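Local coordinates for protein Nsp15 (Middle East respiratory syndrome-related coronavirus, PDB 5YVD) that cuts RNA as the coronavirus endoribonuclease of the EndoU family, probably on the uridylate-specific pattern of its relatives, and assembles as a hexamer, at residues Y58-R64 with F83-Y88; L203-E207 with L294-V300; S269-H273 with I319-I324. All blocks are in the same frame, centred on the assembly; numbering follows the deposited sequence.

Interaction 1 of 3, residues Y58-R64 with F83-Y88; sequences YAKRAVR and FVLWDY
Tyr58, on helix 51-59, meets Trp86 in a T-shaped pair. The tyrosine presents its edge to the five-membered ring of the indole, with centroids 5.0 Å apart and planes at 62°. CG of Tyr58 stands opposite the backbone N (chi1 177°), which brings the CD2 edge of the ring to the indole face. CB, placed by the backbone itself, lies over the six-membered ring of Trp86, a CH-pi contact of 4.0 Å from CB to the centroid. The hydroxyl of Tyr58 is bonded to Glu263 of the second subunit. Further on, CA of Arg61 rests on Val84 CG1, while its CB packs against Trp86 CB. The arginine chain bends at chi3 (85°), and its NE turns back to Tyr58 O at 2.9 Å; that carbonyl takes the backbone N of Arg61 from the other face of its plane. NH2 of Arg61 lies over a face of the Tyr58 ring, and Tyr88 OH sits at the guanidinium edge. The contact joins the chain leaving helix 51-59, near the rough border of the N-terminal oligomerisation and middle families, to strand 86-87 of the middle domain, and the second subunit packs on Tyr58, Arg61 and Tyr88 as well. Ala62 contributes the direct backbone link, its N donating to Val84 O at 3.0 Å. A water bridges Ala62 O and Trp86 N, and the alanine methyl touches Leu85 CD2 and Phe83 CD2. Past the inverse gamma turn centred on Val63, Arg64 sets NH1 over one face of Phe83, 3.8 Å from CG; as a cation-pi contact this is long and weak, and the stronger partner of the guanidinium is Asp121.

Interaction 2 of 3, residues L203-E207 with L294-V300; sequences LSDME and LKLDDFV
Glu207 and Leu296 meet where two helices begin side by side. Glu207 OE2 accepts the backbone N-H of Leu296 at 2.7 Å, approached from above the carboxylate plane, 41° out of it. CG of the glutamate runs alongside Leu296 CB in the opposite direction. The second polar link joins Ser204 and Asp297: the serine OG donates to OD2 of the aspartate at a modelled separation of 2.4 Å, a value too short to be read closely at this resolution. Met206 supplies the apolar part. Its chain runs out nearly straight through chi1 (-161°) and chi2 to put SD beside Leu296, and the bend at chi3 turns CE aside. The Met206 side chain crosses Leu296 at about a right angle, SD 3.6 Å from CG, and meets Val300 tip to tip, SD 3.7 Å from CG2. The bent chain of Lys295 passes across Leu203, CD lying 3.5 Å from Leu203 CB.

Behind this first shell, Ser204 is the N-cap of helix 205-212, and its OG accepts from Glu207 N at 3.1 Å and 168°, almost straight. If the modelled bond to Asp297 holds, the hydroxyl would both donate and accept. Glu207 OE1 forms a salt bridge with Arg195 and receives a weak bond from Leu203 N. Phe218 of helix 215-221 touches both Met206 and Leu296, and Phe229 touches Leu296 and Val300, which places the pair in the helical part of the EndoU domain.

Glu207 thus lends its carboxylate to the N-terminus of helix 296-304, where the helix dipole would probably favour negative charge and Arg195 would help to balance it; a matching role for Asp297 at the capping serine is less sure.

Interaction 3 of 3, residues S269-H273 with I319-I324; sequences SSTIH and IDLTMI
Thr271 faces Asp320 and Ile324 with both branches of its side chain at work. At chi1 -66° the hydroxyl lies opposite the carbonyl carbon and the methyl opposite the backbone N; OG1 is directed to Asp320, while CG2 reaches the isoleucines and also borders OD2. Thr271 OG1 donates to Asp320 OD2 at 2.6 Å, the two side chains arriving from opposite directions; the exact place of OD2 is less sure, so the length deserves caution. Thr271 and Ile324 meet tip to tip, Thr271 CG2 lying 3.8 Å from Ile324 CD1. Ile319 CG2 is a little farther from Thr271 CG2, at 4.1 Å. Ile324 reaches this position because CG1 is set beside the backbone N (chi1 -56°) and the chain folds again at chi2 (-70°). Ile272 CD1 comes loosely against Ile324 CD1 at 4.4 Å.

The aspartate is held from other directions as well. Asp320 OD1 accepts from the backbone of Thr192, while Asn74 of helix 69-74 bonds through its ND2 to both Thr271 OG1 and Asp320 O, so the threonine hydroxyl has a second polar partner. Asp320 itself adopts positive phi, as does Leu321, and the backbones of Ile319 and Thr322 pair in both directions. This is the two-residue beta hairpin with a type I' turn, here linking strands 312-319 and 322-331 of the antiparallel sheet of the EndoU domain, its turn packed against helix 69-74 of the middle domain.

Overall arrangement
The three contacts illustrate how a multidomain chain is joined at successive levels. Interaction 1 lies where the N-terminal region passes into the middle domain, beside a neighbouring subunit, whereas interactions 2 and 3 both belong to the endoribonuclease domain, where their segments alternate along the sequence. The centres of interactions 2 and 3 are 17 Å apart, with nearest atoms about 4 Å apart. Interaction 3 is the middle member: its centre stands 23 Å from that of interaction 1, the nearest atoms about 5 Å apart, and helix 69-74 touches both, through Leu72 on Leu85 and Asn74 at the hairpin turn. Interactions 1 and 2, on opposite sides of the chain's centre, are 32 Å apart between centres.

Interaction 1 of 3, residues Y58-R64 with F83-Y88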
# COMPACT_ATOMS: atom_id res chain seq x y z
N TYR A 58 -21.01 -0.55 -2.35
CA TYR A 58 -21.23 -1.37 -3.53
C TYR A 58 -22.33 -2.41 -3.33
O TYR A 58 -23.29 -2.45 -4.08
CB TYR A 58 -19.95 -2.06 -3.95
CG TYR A 58 -20.15 -2.97 -5.11
CD1 TYR A 58 -19.96 -4.36 -4.99
CD2 TYR A 58 -20.55 -2.47 -6.33
CE1 TYR A 58 -20.16 -5.20 -6.06
CE2 TYR A 58 -20.76 -3.30 -7.40
CZ TYR A 58 -20.57 -4.65 -7.26
OH TYR A 58 -20.77 -5.43 -8.36
N ALA A 59 -22.20 -3.25 -2.32
CA ALA A 59 -23.20 -4.30 -2.12
C ALA A 59 -24.58 -3.76 -1.79
O ALA A 59 -25.58 -4.40 -2.09
CB ALA A 59 -22.78 -5.28 -1.04
N LYS A 60 -24.63 -2.60 -1.19
CA LYS A 60 -25.87 -1.99 -0.82
C LYS A 60 -26.41 -1.10 -1.91
O LYS A 60 -27.45 -0.53 -1.77
CB LYS A 60 -25.69 -1.24 0.49
CG LYS A 60 -25.85 -2.12 1.70
CD LYS A 60 -25.05 -1.64 2.88
CE LYS A 60 -25.56 -2.21 4.18
NZ LYS A 60 -25.49 -1.22 5.28
N ARG A 61 -25.70 -1.01 -3.02
CA ARG A 61 -26.14 -0.21 -4.14
C ARG A 61 -27.60 -0.41 -4.38
O ARG A 61 -28.10 -1.48 -4.18
CB ARG A 61 -25.34 -0.57 -5.39
CG ARG A 61 -26.00 -1.54 -6.33
CD ARG A 61 -24.99 -2.21 -7.25
NE ARG A 61 -24.42 -3.35 -6.58
CZ ARG A 61 -24.26 -4.54 -7.12
NH1 ARG A 61 -24.58 -4.79 -8.36
NH2 ARG A 61 -23.76 -5.50 -6.39
N ALA A 62 -28.29 0.62 -4.80
CA ALA A 62 -29.69 0.50 -5.11
C ALA A 62 -29.96 -0.05 -6.47
O ALA A 62 -29.65 0.58 -7.43
CB ALA A 62 -30.34 1.83 -4.99
N VAL A 63 -30.61 -1.19 -6.55
CA VAL A 63 -30.81 -1.87 -7.80
C VAL A 63 -32.14 -1.50 -8.44
O VAL A 63 -33.09 -2.26 -8.43
CB VAL A 63 -30.71 -3.38 -7.61
CG1 VAL A 63 -30.78 -4.10 -8.97
CG2 VAL A 63 -29.40 -3.66 -6.92
N ARG A 64 -32.16 -0.31 -9.03
CA ARG A 64 -33.37 0.26 -9.61
C ARG A 64 -32.95 1.31 -10.58
O ARG A 64 -31.82 1.78 -10.51
CB ARG A 64 -34.23 0.92 -8.52
CG ARG A 64 -33.39 1.79 -7.59
CD ARG A 64 -34.16 2.86 -6.83
NE ARG A 64 -34.90 2.34 -5.70
CZ ARG A 64 -34.98 2.94 -4.51
NH1 ARG A 64 -34.35 4.09 -4.26
NH2 ARG A 64 -35.69 2.37 -3.56
N PHE A 83 -30.75 5.42 0.73
CA PHE A 83 -30.24 4.59 -0.34
C PHE A 83 -28.94 5.18 -0.83
O PHE A 83 -28.55 6.26 -0.45
CB PHE A 83 -31.26 4.44 -1.50
CG PHE A 83 -31.50 5.71 -2.29
CD1 PHE A 83 -32.40 6.66 -1.83
CD2 PHE A 83 -30.84 5.94 -3.48
CE1 PHE A 83 -32.61 7.82 -2.54
CE2 PHE A 83 -31.06 7.12 -4.19
CZ PHE A 83 -31.94 8.05 -3.72
N VAL A 84 -28.28 4.45 -1.70
CA VAL A 84 -26.99 4.85 -2.21
C VAL A 84 -26.96 4.43 -3.67
O VAL A 84 -27.55 3.41 -4.05
CB VAL A 84 -25.87 4.17 -1.39
CG1 VAL A 84 -25.35 2.91 -2.07
CG2 VAL A 84 -24.76 5.16 -1.10
N LEU A 85 -26.31 5.25 -4.49
CA LEU A 85 -26.34 5.07 -5.92
C LEU A 85 -24.96 4.76 -6.43
O LEU A 85 -24.03 5.55 -6.19
CB LEU A 85 -26.85 6.34 -6.57
CG LEU A 85 -28.36 6.63 -6.44
CD1 LEU A 85 -28.70 7.93 -7.15
CD2 LEU A 85 -29.22 5.51 -7.02
N TRP A 86 -24.82 3.62 -7.11
CA TRP A 86 -23.53 3.19 -7.68
C TRP A 86 -23.36 3.74 -9.08
O TRP A 86 -24.28 3.62 -9.90
CB TRP A 86 -23.39 1.66 -7.70
CG TRP A 86 -21.98 1.16 -7.92
CD1 TRP A 86 -21.50 0.50 -9.02
CD2 TRP A 86 -20.88 1.25 -7.00
NE1 TRP A 86 -20.17 0.16 -8.84
CE2 TRP A 86 -19.76 0.62 -7.62
CE3 TRP A 86 -20.72 1.79 -5.72
CZ2 TRP A 86 -18.51 0.54 -7.00
CZ3 TRP A 86 -19.45 1.68 -5.09
CH2 TRP A 86 -18.38 1.07 -5.74
N ASP A 87 -22.21 4.36 -9.33
CA ASP A 87 -21.78 4.76 -10.67
C ASP A 87 -20.78 3.72 -11.27
O ASP A 87 -19.62 3.60 -10.81
CB ASP A 87 -21.15 6.15 -10.62
CG ASP A 87 -20.72 6.65 -12.00
OD1 ASP A 87 -20.28 5.82 -12.81
OD2 ASP A 87 -20.80 7.86 -12.26
N TYR A 88 -21.23 3.00 -12.29
CA TYR A 88 -20.49 1.83 -12.76
C TYR A 88 -19.29 2.22 -13.63
O TYR A 88 -18.30 1.50 -13.70
CB TYR A 88 -21.39 0.87 -13.52
CG TYR A 88 -22.39 0.11 -12.67
CD1 TYR A 88 -23.45 0.76 -12.06
CD2 TYR A 88 -22.30 -1.27 -12.51
CE1 TYR A 88 -24.38 0.06 -11.29
CE2 TYR A 88 -23.22 -1.97 -11.74
CZ TYR A 88 -24.27 -1.30 -11.14
OH TYR A 88 -25.23 -1.97 -10.37
O HOH W 1 -27.53 -1.07 -9.60
O HOH W 2 -27.18 1.73 -7.94

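Interaction 2 of 3, residues L203-E207 with L294-V300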
# COMPACT_ATOMS: atom_id res chain seq x y z
N LEU A 203 -31.65 9.05 -33.14
CA LEU A 203 -32.91 9.28 -32.48
C LEU A 203 -33.92 10.02 -33.35
O LEU A 203 -35.04 10.23 -32.92
CB LEU A 203 -32.66 10.10 -31.21
CG LEU A 203 -31.97 9.39 -30.04
CD1 LEU A 203 -31.49 10.41 -29.01
CD2 LEU A 203 -32.90 8.35 -29.41
N SER A 204 -33.54 10.38 -34.57
CA SER A 204 -34.40 11.13 -35.48
C SER A 204 -33.94 10.90 -36.92
O SER A 204 -32.87 10.36 -37.17
CB SER A 204 -34.31 12.61 -35.16
OG SER A 204 -33.10 13.15 -35.68
N ASP A 205 -34.74 11.33 -37.89
CA ASP A 205 -34.38 11.17 -39.29
C ASP A 205 -33.13 11.97 -39.66
O ASP A 205 -32.26 11.50 -40.40
CB ASP A 205 -35.54 11.58 -40.17
CG ASP A 205 -36.55 10.48 -40.35
OD1 ASP A 205 -36.15 9.30 -40.28
OD2 ASP A 205 -37.73 10.83 -40.56
N MET A 206 -33.06 13.18 -39.15
CA MET A 206 -31.88 14.00 -39.34
C MET A 206 -30.63 13.28 -38.81
O MET A 206 -29.62 13.20 -39.51
CB MET A 206 -32.05 15.36 -38.67
CG MET A 206 -31.10 16.41 -39.18
SD MET A 206 -31.00 17.80 -38.03
CE MET A 206 -32.37 18.79 -38.62
N GLU A 207 -30.70 12.71 -37.61
CA GLU A 207 -29.52 12.01 -37.06
C GLU A 207 -29.09 10.85 -37.96
O GLU A 207 -27.90 10.64 -38.17
CB GLU A 207 -29.76 11.56 -35.60
CG GLU A 207 -29.91 12.75 -34.65
CD GLU A 207 -29.43 12.51 -33.21
OE1 GLU A 207 -29.74 11.44 -32.61
OE2 GLU A 207 -28.75 13.42 -32.67
N LEU A 294 -26.26 16.55 -27.82
CA LEU A 294 -27.65 16.94 -28.05
C LEU A 294 -28.21 16.15 -29.21
O LEU A 294 -27.49 15.80 -30.14
CB LEU A 294 -27.75 18.42 -28.39
CG LEU A 294 -27.29 19.36 -27.28
CD1 LEU A 294 -26.97 20.74 -27.88
CD2 LEU A 294 -28.33 19.43 -26.16
N LYS A 295 -29.51 15.87 -29.14
CA LYS A 295 -30.27 15.50 -30.32
C LYS A 295 -29.87 16.49 -31.39
O LYS A 295 -29.85 17.70 -31.13
CB LYS A 295 -31.76 15.59 -30.03
CG LYS A 295 -32.66 15.05 -31.12
CD LYS A 295 -32.96 13.57 -30.92
CE LYS A 295 -34.00 13.33 -29.84
NZ LYS A 295 -35.38 13.76 -30.22
N LEU A 296 -29.50 16.02 -32.58
CA LEU A 296 -28.96 16.92 -33.60
C LEU A 296 -30.00 17.96 -34.04
O LEU A 296 -29.68 19.12 -34.26
CB LEU A 296 -28.47 16.14 -34.81
CG LEU A 296 -28.08 16.90 -36.07
CD1 LEU A 296 -26.83 17.74 -35.86
CD2 LEU A 296 -27.86 15.90 -37.19
N ASP A 297 -31.26 17.53 -34.14
CA ASP A 297 -32.35 18.44 -34.43
C ASP A 297 -32.40 19.60 -33.43
O ASP A 297 -32.63 20.75 -33.79
CB ASP A 297 -33.70 17.72 -34.37
CG ASP A 297 -33.75 16.51 -35.27
OD1 ASP A 297 -34.41 16.62 -36.31
OD2 ASP A 297 -33.15 15.47 -34.92
N ASP A 298 -32.19 19.29 -32.17
CA ASP A 298 -32.21 20.34 -31.15
C ASP A 298 -31.02 21.33 -31.31
O ASP A 298 -31.17 22.56 -31.15
CB ASP A 298 -32.24 19.69 -29.76
CG ASP A 298 -33.55 18.94 -29.50
OD1 ASP A 298 -34.59 19.31 -30.10
OD2 ASP A 298 -33.54 18.01 -28.68
N PHE A 299 -29.85 20.79 -31.64
CA PHE A 299 -28.68 21.62 -31.91
C PHE A 299 -28.92 22.51 -33.12
O PHE A 299 -28.52 23.67 -33.13
CB PHE A 299 -27.48 20.73 -32.16
CG PHE A 299 -26.20 21.48 -32.37
CD1 PHE A 299 -25.46 21.93 -31.30
CD2 PHE A 299 -25.69 21.67 -33.65
CE1 PHE A 299 -24.27 22.58 -31.49
CE2 PHE A 299 -24.49 22.32 -33.85
CZ PHE A 299 -23.77 22.77 -32.76
N VAL A 300 -29.57 21.98 -34.14
CA VAL A 300 -29.88 22.76 -35.32
C VAL A 300 -30.89 23.89 -34.98
O VAL A 300 -30.75 25.03 -35.40
CB VAL A 300 -30.41 21.86 -36.46
CG1 VAL A 300 -30.94 22.71 -37.61
CG2 VAL A 300 -29.31 20.95 -36.96

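Interaction 3 of 3, residues S269-H273 with I319-I324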
# COMPACT_ATOMS: atom_id res chain seq x y z
N SER A 269 -20.71 10.97 -15.87
CA SER A 269 -21.90 11.63 -16.41
C SER A 269 -21.85 13.13 -16.17
O SER A 269 -21.65 13.57 -15.05
CB SER A 269 -23.15 11.06 -15.79
OG SER A 269 -24.31 11.72 -16.27
N SER A 270 -22.03 13.88 -17.26
CA SER A 270 -21.92 15.32 -17.24
C SER A 270 -22.53 15.92 -18.53
O SER A 270 -22.42 15.33 -19.62
CB SER A 270 -20.44 15.74 -17.10
OG SER A 270 -20.27 17.15 -17.16
N THR A 271 -23.17 17.07 -18.38
CA THR A 271 -23.78 17.74 -19.52
C THR A 271 -22.76 18.08 -20.58
O THR A 271 -23.07 17.96 -21.77
CB THR A 271 -24.54 19.00 -19.09
OG1 THR A 271 -25.65 18.62 -18.28
CG2 THR A 271 -25.09 19.72 -20.27
N ILE A 272 -21.55 18.47 -20.14
CA ILE A 272 -20.38 18.68 -21.03
C ILE A 272 -19.22 17.74 -20.71
O ILE A 272 -18.83 17.56 -19.55
CB ILE A 272 -19.79 20.09 -20.90
CG1 ILE A 272 -20.87 21.16 -21.09
CG2 ILE A 272 -18.64 20.29 -21.87
CD1 ILE A 272 -20.65 22.39 -20.21
N HIS A 273 -18.64 17.21 -21.76
CA HIS A 273 -17.48 16.36 -21.67
C HIS A 273 -16.31 17.01 -22.42
O HIS A 273 -16.49 17.59 -23.50
CB HIS A 273 -17.79 14.99 -22.29
CG HIS A 273 -18.71 14.14 -21.47
ND1 HIS A 273 -18.27 13.07 -20.73
CD2 HIS A 273 -20.04 14.21 -21.27
CE1 HIS A 273 -19.29 12.51 -20.11
NE2 HIS A 273 -20.38 13.18 -20.43
N ILE A 319 -30.64 23.63 -20.53
CA ILE A 319 -30.35 22.24 -20.85
C ILE A 319 -30.08 21.45 -19.58
O ILE A 319 -29.41 21.94 -18.67
CB ILE A 319 -29.06 22.13 -21.68
CG1 ILE A 319 -29.18 22.89 -23.00
CG2 ILE A 319 -28.73 20.67 -21.96
CD1 ILE A 319 -27.88 23.01 -23.76
N ASP A 320 -30.55 20.21 -19.53
CA ASP A 320 -30.19 19.34 -18.41
C ASP A 320 -30.43 20.04 -17.05
O ASP A 320 -29.64 19.91 -16.10
CB ASP A 320 -28.71 18.87 -18.53
CG ASP A 320 -28.50 17.78 -19.61
OD1 ASP A 320 -29.46 17.38 -20.28
OD2 ASP A 320 -27.37 17.30 -19.79
N LEU A 321 -31.52 20.80 -16.99
CA LEU A 321 -31.98 21.44 -15.76
C LEU A 321 -31.11 22.59 -15.22
O LEU A 321 -31.43 23.13 -14.17
CB LEU A 321 -32.26 20.38 -14.67
CG LEU A 321 -33.17 19.21 -15.10
CD1 LEU A 321 -33.28 18.14 -14.03
CD2 LEU A 321 -34.57 19.67 -15.48
N THR A 322 -30.05 22.98 -15.95
CA THR A 322 -29.22 24.18 -15.66
C THR A 322 -29.26 25.14 -16.85
O THR A 322 -29.97 24.90 -17.83
CB THR A 322 -27.72 23.84 -15.48
OG1 THR A 322 -27.56 22.43 -15.35
CG2 THR A 322 -27.12 24.57 -14.27
N MET A 323 -28.49 26.22 -16.75
CA MET A 323 -28.24 27.08 -17.91
C MET A 323 -26.91 26.67 -18.48
O MET A 323 -25.96 26.53 -17.72
CB MET A 323 -28.20 28.57 -17.52
CG MET A 323 -28.46 29.52 -18.69
SD MET A 323 -30.17 29.45 -19.30
CE MET A 323 -30.93 30.80 -18.40
N ILE A 324 -26.84 26.48 -19.81
CA ILE A 324 -25.56 26.19 -20.50
C ILE A 324 -25.19 27.27 -21.51
O ILE A 324 -26.01 27.68 -22.33
CB ILE A 324 -25.57 24.83 -21.23
CG1 ILE A 324 -25.91 23.69 -20.25
CG2 ILE A 324 -24.22 24.56 -21.92
CD1 ILE A 324 -24.82 23.37 -19.24